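Putative ring-cleaving dioxygenase MhqO (Bacillus subtilis subsp. subtilis, PDB 3OAJ) is a putative iron-dependent extradiol dioxygenase that may cleave the rings of aromatic compounds and so contribute to their degradation. Local coordinates at residues I9-N22 with K57-G69. Numbering follows the deposited sequence.
Sequences IHHITAIVGHPQEN and KPGTIITFFPWAG. With ZN (zinc ion), chain C; SO4 (sulfate ion), chain D.
With OG1 anti to its carbonyl carbon (chi1 -64°), Thr13 meets Thr63 hydroxyl to hydroxyl, OG1 to OG1 at 2.7 Å, on the face that carries the metal. Thr13 OG1 also donates to sulfate O3 at 2.7 Å, while Thr63 OG1 has a second partner in His48. Beside them chi1 of 63° turns the ring of His11 to the zinc, which NE2 binds at 2.1 Å; its CB rests on Ile61 CB at 3.6 Å. Its ND1 donates within its own ring plane to His10 ND1, 2.8 Å away, which would fix the ring's rotation. Strands 9-16 and 61-66 run parallel here, joined by backbone bonds such as Thr63 N to Ile12 O and Ala14 N to Thr63 O, the first and fourth strands of a βαβββ module of the vicinal oxygen chelate fold; His218 and Glu266, from the other half of the sheet, supply the other protein ligands, and sulfate O3 and O4 also bind the zinc, in a site predicted to hold iron(II). Farther along, Ile15 lays CG2 and CD1 against the indole of Trp67, CD1 reaching CZ2 at 3.4 Å. On the reverse face Asn22, from helix 19-29, sets ND2 over the centre of the Phe64 ring, 3.3 Å above its plane, and Val16 CG1 packs against Phe64 CD1.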
ATOM      1  N   ILE A   9       6.823  -3.163   4.751  1.00 10.32           N
ATOM      2  CA  ILE A   9       5.424  -3.071   4.365  1.00  9.73           C
ATOM      3  C   ILE A   9       4.983  -4.346   3.609  1.00  8.54           C
ATOM      4  O   ILE A   9       5.712  -4.867   2.735  1.00  9.19           O
ATOM      5  CB  ILE A   9       5.204  -1.840   3.472  1.00  9.58           C
ATOM      6  CG1 ILE A   9       5.527  -0.536   4.232  1.00  9.65           C
ATOM      7  CG2 ILE A   9       3.781  -1.824   2.875  1.00  9.83           C
ATOM      8  CD1 ILE A   9       5.690   0.690   3.315  1.00  9.49           C
ATOM      9  N   HIS A  10       3.802  -4.846   3.982  1.00  9.31           N
ATOM     10  CA  HIS A  10       3.108  -5.902   3.264  1.00 10.18           C
ATOM     11  C   HIS A  10       2.230  -5.269   2.184  1.00 10.04           C
ATOM     12  O   HIS A  10       2.391  -5.552   1.009  1.00 10.80           O
ATOM     13  CB  HIS A  10       2.281  -6.764   4.250  1.00 10.53           C
ATOM     14  CG  HIS A  10       1.634  -7.960   3.630  1.00 10.57           C
ATOM     15  ND1 HIS A  10       0.496  -7.871   2.853  1.00 10.86           N
ATOM     16  CD2 HIS A  10       1.945  -9.277   3.694  1.00 10.53           C
ATOM     17  CE1 HIS A  10       0.154  -9.080   2.443  1.00 11.04           C
ATOM     18  NE2 HIS A  10       0.995  -9.953   2.961  1.00 10.45           N
ATOM     19  N   HIS A  11       1.297  -4.416   2.598  1.00  9.90           N
ATOM     20  CA  HIS A  11       0.452  -3.689   1.648  1.00  9.88           C
ATOM     21  C   HIS A  11      -0.017  -2.402   2.309  1.00  9.59           C
ATOM     22  O   HIS A  11       0.151  -2.219   3.513  1.00  9.35           O
ATOM     23  CB  HIS A  11      -0.767  -4.522   1.198  1.00 10.39           C
ATOM     24  CG  HIS A  11      -1.721  -4.874   2.299  1.00  9.53           C
ATOM     25  ND1 HIS A  11      -1.580  -6.010   3.071  1.00  9.23           N
ATOM     26  CD2 HIS A  11      -2.853  -4.262   2.728  1.00  9.93           C
ATOM     27  CE1 HIS A  11      -2.588  -6.083   3.926  1.00  9.86           C
ATOM     28  NE2 HIS A  11      -3.370  -5.033   3.748  1.00 10.14           N
ATOM     29  N   ILE A  12      -0.560  -1.504   1.494  1.00  9.44           N
ATOM     30  CA  ILE A  12      -1.221  -0.307   1.958  1.00  9.34           C
ATOM     31  C   ILE A  12      -2.608  -0.301   1.329  1.00  9.22           C
ATOM     32  O   ILE A  12      -2.801  -0.688   0.183  1.00 10.65           O
ATOM     33  CB  ILE A  12      -0.401   0.944   1.507  1.00 10.30           C
ATOM     34  CG1 ILE A  12       0.898   1.038   2.316  1.00 10.65           C
ATOM     35  CG2 ILE A  12      -1.198   2.232   1.640  1.00 10.62           C
ATOM     36  CD1 ILE A  12       1.954   1.956   1.712  1.00 11.05           C
ATOM     37  N   THR A  13      -3.582   0.187   2.089  1.00  9.58           N
ATOM     38  CA  THR A  13      -4.969   0.152   1.665  1.00 10.21           C
ATOM     39  C   THR A  13      -5.571   1.547   1.737  1.00 10.74           C
ATOM     40  O   THR A  13      -5.436   2.252   2.741  1.00 11.54           O
ATOM     41  CB  THR A  13      -5.774  -0.847   2.514  1.00  9.99           C
ATOM     42  OG1 THR A  13      -5.254  -2.149   2.264  1.00 11.64           O
ATOM     43  CG2 THR A  13      -7.303  -0.786   2.216  1.00 12.07           C
ATOM     44  N   ALA A  14      -6.218   1.923   0.637  1.00 11.97           N
ATOM     45  CA  ALA A  14      -6.801   3.251   0.503  1.00 12.87           C
ATOM     46  C   ALA A  14      -8.237   3.223   0.001  1.00 13.42           C
ATOM     47  O   ALA A  14      -8.631   2.323  -0.729  1.00 12.58           O
ATOM     48  CB  ALA A  14      -5.956   4.088  -0.444  1.00 13.59           C
ATOM     49  N   ILE A  15      -9.008   4.229   0.408  1.00 15.00           N
ATOM     50  CA  ILE A  15     -10.348   4.430  -0.126  1.00 15.66           C
ATOM     51  C   ILE A  15     -10.206   5.424  -1.272  1.00 15.00           C
ATOM     52  O   ILE A  15      -9.559   6.462  -1.122  1.00 15.27           O
ATOM     53  CB  ILE A  15     -11.333   4.953   0.949  1.00 17.86           C
ATOM     54  CG1 ILE A  15     -11.483   3.913   2.069  1.00 21.66           C
ATOM     55  CG2 ILE A  15     -12.674   5.244   0.314  1.00 21.00           C
ATOM     56  CD1 ILE A  15     -12.405   4.332   3.226  1.00 19.93           C
ATOM     57  N   VAL A  16     -10.770   5.074  -2.429  1.00 14.48           N
ATOM     58  CA  VAL A  16     -10.686   5.927  -3.626  1.00 14.38           C
ATOM     59  C   VAL A  16     -12.038   6.024  -4.334  1.00 14.49           C
ATOM     60  O   VAL A  16     -13.055   5.621  -3.782  1.00 13.96           O
ATOM     61  CB  VAL A  16      -9.574   5.439  -4.600  1.00 14.05           C
ATOM     62  CG1 VAL A  16      -8.180   5.588  -3.960  1.00 15.61           C
ATOM     63  CG2 VAL A  16      -9.845   4.002  -5.072  1.00 15.82           C
ATOM     64  N   GLY A  17     -12.030   6.558  -5.557  1.00 14.68           N
ATOM     65  CA  GLY A  17     -13.240   6.775  -6.359  1.00 14.88           C
ATOM     66  C   GLY A  17     -13.531   5.640  -7.324  1.00 15.03           C
ATOM     67  O   GLY A  17     -13.245   4.484  -7.037  1.00 15.24           O
ATOM     68  N   HIS A  18     -14.109   5.979  -8.474  1.00 14.54           N
ATOM     69  CA  HIS A  18     -14.545   4.992  -9.461  1.00 14.32           C
ATOM     70  C   HIS A  18     -13.481   3.932  -9.774  1.00 12.23           C
ATOM     71  O   HIS A  18     -12.335   4.292 -10.067  1.00 11.98           O
ATOM     72  CB  HIS A  18     -14.910   5.724 -10.759  1.00 15.54           C
ATOM     73  CG  HIS A  18     -15.761   4.926 -11.699  1.00 17.33           C
ATOM     74  ND1 HIS A  18     -15.306   3.794 -12.345  1.00 16.59           N
ATOM     75  CD2 HIS A  18     -17.030   5.121 -12.131  1.00 16.99           C
ATOM     76  CE1 HIS A  18     -16.264   3.314 -13.118  1.00 17.25           C
ATOM     77  NE2 HIS A  18     -17.318   4.105 -13.012  1.00 17.61           N
ATOM     78  N   PRO A  19     -13.871   2.633  -9.777  1.00 11.46           N
ATOM     79  CA  PRO A  19     -12.898   1.580 -10.100  1.00 11.12           C
ATOM     80  C   PRO A  19     -12.230   1.683 -11.467  1.00 11.73           C
ATOM     81  O   PRO A  19     -11.076   1.280 -11.592  1.00 12.19           O
ATOM     82  CB  PRO A  19     -13.704   0.277  -9.963  1.00 11.00           C
ATOM     83  CG  PRO A  19     -15.132   0.691 -10.107  1.00 12.63           C
ATOM     84  CD  PRO A  19     -15.220   2.075  -9.529  1.00 11.86           C
ATOM     85  N   GLN A  20     -12.919   2.198 -12.489  1.00 11.84           N
ATOM     86  CA  GLN A  20     -12.279   2.341 -13.792  1.00 11.75           C
ATOM     87  C   GLN A  20     -11.186   3.413 -13.771  1.00 11.90           C
ATOM     88  O   GLN A  20     -10.120   3.228 -14.359  1.00 11.77           O
ATOM     89  CB  GLN A  20     -13.292   2.618 -14.914  1.00 12.03           C
ATOM     90  CG  GLN A  20     -12.660   2.617 -16.310  1.00 13.31           C
ATOM     91  CD  GLN A  20     -12.143   1.241 -16.716  1.00 12.59           C
ATOM     92  OE1 GLN A  20     -12.924   0.367 -17.076  1.00 13.77           O
ATOM     93  NE2 GLN A  20     -10.833   1.042 -16.638  1.00 13.19           N
ATOM     94  N   GLU A  21     -11.466   4.527 -13.096  1.00 12.40           N
ATOM     95  CA  GLU A  21     -10.481   5.600 -12.937  1.00 13.29           C
ATOM     96  C   GLU A  21      -9.265   5.127 -12.136  1.00 12.95           C
ATOM     97  O   GLU A  21      -8.110   5.368 -12.518  1.00 13.15           O
ATOM     98  CB  GLU A  21     -11.134   6.804 -12.254  1.00 14.89           C
ATOM     99  CG  GLU A  21     -12.206   7.467 -13.088  1.00 21.24           C
ATOM    100  CD  GLU A  21     -12.943   8.569 -12.338  1.00 18.11           C
ATOM    101  OE1 GLU A  21     -12.506   8.951 -11.222  1.00 21.42           O
ATOM    102  OE2 GLU A  21     -13.958   9.062 -12.890  1.00 22.83           O
ATOM    103  N   ASN A  22      -9.533   4.424 -11.041  1.00 12.69           N
ATOM    104  CA  ASN A  22      -8.486   3.822 -10.219  1.00 12.00           C
ATOM    105  C   ASN A  22      -7.617   2.890 -11.062  1.00 11.47           C
ATOM    106  O   ASN A  22      -6.392   3.011 -11.083  1.00 11.19           O
ATOM    107  CB  ASN A  22      -9.165   3.071  -9.065  1.00 12.34           C
ATOM    108  CG  ASN A  22      -8.190   2.322  -8.172  1.00 13.69           C
ATOM    109  OD1 ASN A  22      -8.301   1.109  -8.017  1.00 12.85           O
ATOM    110  ND2 ASN A  22      -7.270   3.037  -7.553  1.00 12.64           N
ATOM    111  N   LYS A  57       3.675  -9.654  -4.914  1.00 12.53           N
ATOM    112  CA  LYS A  57       4.526 -10.023  -3.784  1.00 12.71           C
ATOM    113  C   LYS A  57       4.357  -9.048  -2.620  1.00 11.46           C
ATOM    114  O   LYS A  57       4.144  -7.852  -2.843  1.00 11.25           O
ATOM    115  CB  LYS A  57       5.994 -10.083  -4.227  1.00 15.46           C
ATOM    116  CG  LYS A  57       6.286 -11.200  -5.211  1.00 23.45           C
ATOM    117  CD  LYS A  57       5.936 -12.568  -4.638  1.00 20.86           C
ATOM    118  CE  LYS A  57       6.328 -13.673  -5.599  1.00 24.77           C
ATOM    119  NZ  LYS A  57       5.728 -14.970  -5.172  1.00 23.92           N
ATOM    120  N   PRO A  58       4.493  -9.542  -1.373  1.00 10.96           N
ATOM    121  CA  PRO A  58       4.463  -8.613  -0.244  1.00 10.66           C
ATOM    122  C   PRO A  58       5.482  -7.492  -0.428  1.00  9.79           C
ATOM    123  O   PRO A  58       6.597  -7.716  -0.919  1.00 10.77           O
ATOM    124  CB  PRO A  58       4.800  -9.495   0.959  1.00 11.29           C
ATOM    125  CG  PRO A  58       4.321 -10.873   0.545  1.00 11.06           C
ATOM    126  CD  PRO A  58       4.568 -10.955  -0.945  1.00 10.63           C
ATOM    127  N   GLY A  59       5.063  -6.278  -0.083  1.00  9.43           N
ATOM    128  CA  GLY A  59       5.908  -5.108  -0.265  1.00  9.68           C
ATOM    129  C   GLY A  59       5.703  -4.397  -1.587  1.00  9.70           C
ATOM    130  O   GLY A  59       6.312  -3.353  -1.815  1.00 10.88           O
ATOM    131  N   THR A  60       4.816  -4.941  -2.428  1.00  8.99           N
ATOM    132  CA  THR A  60       4.459  -4.324  -3.715  1.00  9.87           C
ATOM    133  C   THR A  60       2.972  -4.017  -3.845  1.00 10.53           C
ATOM    134  O   THR A  60       2.554  -3.439  -4.843  1.00 11.46           O
ATOM    135  CB  THR A  60       4.824  -5.221  -4.922  1.00  9.76           C
ATOM    136  OG1 THR A  60       3.844  -6.258  -5.081  1.00  9.68           O
ATOM    137  CG2 THR A  60       6.248  -5.846  -4.832  1.00 10.61           C
ATOM    138  N   ILE A  61       2.191  -4.392  -2.828  1.00  9.93           N
ATOM    139  CA  ILE A  61       0.734  -4.491  -2.921  1.00 10.18           C
ATOM    140  C   ILE A  61       0.020  -3.226  -2.457  1.00 10.03           C
ATOM    141  O   ILE A  61       0.059  -2.876  -1.283  1.00 10.94           O
ATOM    142  CB  ILE A  61       0.205  -5.668  -2.067  1.00 10.40           C
ATOM    143  CG1 ILE A  61       0.920  -6.985  -2.419  1.00 11.29           C
ATOM    144  CG2 ILE A  61      -1.326  -5.798  -2.190  1.00 10.96           C
ATOM    145  CD1 ILE A  61       0.788  -8.043  -1.322  1.00 13.05           C
ATOM    146  N   ILE A  62      -0.604  -2.541  -3.403  1.00  9.99           N
ATOM    147  CA  ILE A  62      -1.467  -1.401  -3.094  1.00  9.54           C
ATOM    148  C   ILE A  62      -2.898  -1.851  -3.325  1.00 10.60           C
ATOM    149  O   ILE A  62      -3.229  -2.442  -4.350  1.00 10.83           O
ATOM    150  CB  ILE A  62      -1.051  -0.123  -3.918  1.00  9.58           C
ATOM    151  CG1 ILE A  62      -1.867   1.110  -3.477  1.00 10.73           C
ATOM    152  CG2 ILE A  62      -1.117  -0.372  -5.433  1.00 11.60           C
ATOM    153  CD1 ILE A  62      -1.551   1.628  -2.071  1.00 10.28           C
ATOM    154  N   THR A  63      -3.751  -1.573  -2.346  1.00 10.17           N
ATOM    155  CA  THR A  63      -5.117  -2.080  -2.364  1.00 10.24           C
ATOM    156  C   THR A  63      -6.127  -0.954  -2.195  1.00 10.38           C
ATOM    157  O   THR A  63      -5.843   0.056  -1.547  1.00 11.24           O
ATOM    158  CB  THR A  63      -5.368  -3.202  -1.294  1.00 10.51           C
ATOM    159  OG1 THR A  63      -6.180  -2.697  -0.229  1.00 12.10           O
ATOM    160  CG2 THR A  63      -4.089  -3.770  -0.726  1.00 12.39           C
ATOM    161  N   PHE A  64      -7.309  -1.147  -2.788  1.00 10.01           N
ATOM    162  CA  PHE A  64      -8.291  -0.062  -2.874  1.00 10.25           C
ATOM    163  C   PHE A  64      -9.702  -0.522  -2.610  1.00 10.93           C
ATOM    164  O   PHE A  64     -10.111  -1.601  -3.055  1.00 11.07           O
ATOM    165  CB  PHE A  64      -8.258   0.543  -4.283  1.00 10.36           C
ATOM    166  CG  PHE A  64      -6.946   1.135  -4.645  1.00 10.64           C
ATOM    167  CD1 PHE A  64      -6.541   2.365  -4.108  1.00 10.14           C
ATOM    168  CD2 PHE A  64      -6.074   0.430  -5.492  1.00 10.90           C
ATOM    169  CE1 PHE A  64      -5.294   2.901  -4.441  1.00 11.38           C
ATOM    170  CE2 PHE A  64      -4.838   0.953  -5.838  1.00 12.16           C
ATOM    171  CZ  PHE A  64      -4.446   2.196  -5.303  1.00 10.64           C
ATOM    172  N   PHE A  65     -10.437   0.318  -1.889  1.00 11.99           N
ATOM    173  CA  PHE A  65     -11.894   0.244  -1.845  1.00 13.76           C
ATOM    174  C   PHE A  65     -12.432   1.368  -2.749  1.00 14.77           C
ATOM    175  O   PHE A  65     -12.509   2.522  -2.314  1.00 14.83           O
ATOM    176  CB  PHE A  65     -12.392   0.399  -0.405  1.00 14.66           C
ATOM    177  CG  PHE A  65     -11.886  -0.662   0.531  1.00 14.53           C
ATOM    178  CD1 PHE A  65     -12.129  -2.012   0.286  1.00 15.40           C
ATOM    179  CD2 PHE A  65     -11.185  -0.308   1.680  1.00 14.84           C
ATOM    180  CE1 PHE A  65     -11.644  -3.001   1.169  1.00 14.62           C
ATOM    181  CE2 PHE A  65     -10.722  -1.274   2.563  1.00 14.90           C
ATOM    182  CZ  PHE A  65     -10.946  -2.612   2.312  1.00 15.06           C
ATOM    183  N   PRO A  66     -12.747   1.048  -4.016  1.00 16.60           N
ATOM    184  CA  PRO A  66     -13.215   2.098  -4.910  1.00 19.24           C
ATOM    185  C   PRO A  66     -14.718   2.320  -4.768  1.00 23.69           C
ATOM    186  O   PRO A  66     -15.522   1.466  -5.165  1.00 24.36           O
ATOM    187  CB  PRO A  66     -12.856   1.571  -6.312  1.00 18.47           C
ATOM    188  CG  PRO A  66     -12.610   0.113  -6.162  1.00 17.10           C
ATOM    189  CD  PRO A  66     -12.522  -0.232  -4.716  1.00 16.95           C
ATOM    190  N   TRP A  67     -15.107   3.446  -4.192  1.00 27.59           N
ATOM    191  CA  TRP A  67     -16.521   3.805  -4.255  1.00 31.69           C
ATOM    192  C   TRP A  67     -16.788   5.167  -4.899  1.00 33.13           C
ATOM    193  O   TRP A  67     -16.497   6.219  -4.326  1.00 33.08           O
ATOM    194  CB  TRP A  67     -17.266   3.581  -2.932  1.00 34.50           C
ATOM    195  CG  TRP A  67     -16.648   4.120  -1.664  1.00 37.32           C
ATOM    196  CD1 TRP A  67     -16.327   5.423  -1.385  1.00 36.69           C
ATOM    197  CD2 TRP A  67     -16.359   3.374  -0.471  1.00 36.96           C
ATOM    198  NE1 TRP A  67     -15.832   5.526  -0.105  1.00 37.45           N
ATOM    199  CE2 TRP A  67     -15.841   4.285   0.479  1.00 37.59           C
ATOM    200  CE3 TRP A  67     -16.476   2.022  -0.117  1.00 37.80           C
ATOM    201  CZ2 TRP A  67     -15.436   3.883   1.763  1.00 37.52           C
ATOM    202  CZ3 TRP A  67     -16.068   1.622   1.162  1.00 37.53           C
ATOM    203  CH2 TRP A  67     -15.555   2.555   2.083  1.00 37.93           C
ATOM    204  N   ALA A  68     -17.329   5.105  -6.116  1.00 34.79           N
ATOM    205  CA  ALA A  68     -17.584   6.277  -6.949  1.00 36.30           C
ATOM    206  C   ALA A  68     -18.535   7.249  -6.264  1.00 37.98           C
ATOM    207  O   ALA A  68     -19.487   6.835  -5.595  1.00 38.28           O
ATOM    208  CB  ALA A  68     -18.137   5.848  -8.308  1.00 36.25           C
ATOM    209  N   GLY A  69     -18.265   8.541  -6.435  1.00 39.23           N
ATOM    210  CA  GLY A  69     -19.048   9.591  -5.784  1.00 40.32           C
ATOM    211  C   GLY A  69     -18.221  10.428  -4.823  1.00 41.30           C
ATOM    212  O   GLY A  69     -18.671  11.483  -4.362  1.00 41.76           O
TER
HETATM  213 ZN    ZN C 500      -4.804  -4.482   5.177  0.70 17.63          ZN
HETATM  214  S   SO4 D 501      -7.017  -5.277   4.366  1.00 19.95           S
HETATM  215  O1  SO4 D 501      -7.764  -4.713   5.488  1.00 22.00           O
HETATM  216  O2  SO4 D 501      -7.855  -6.022   3.448  1.00 21.99           O
HETATM  217  O3  SO4 D 501      -6.288  -4.243   3.629  1.00 21.07           O
HETATM  218  O4  SO4 D 501      -6.073  -6.247   4.930  1.00 20.83           O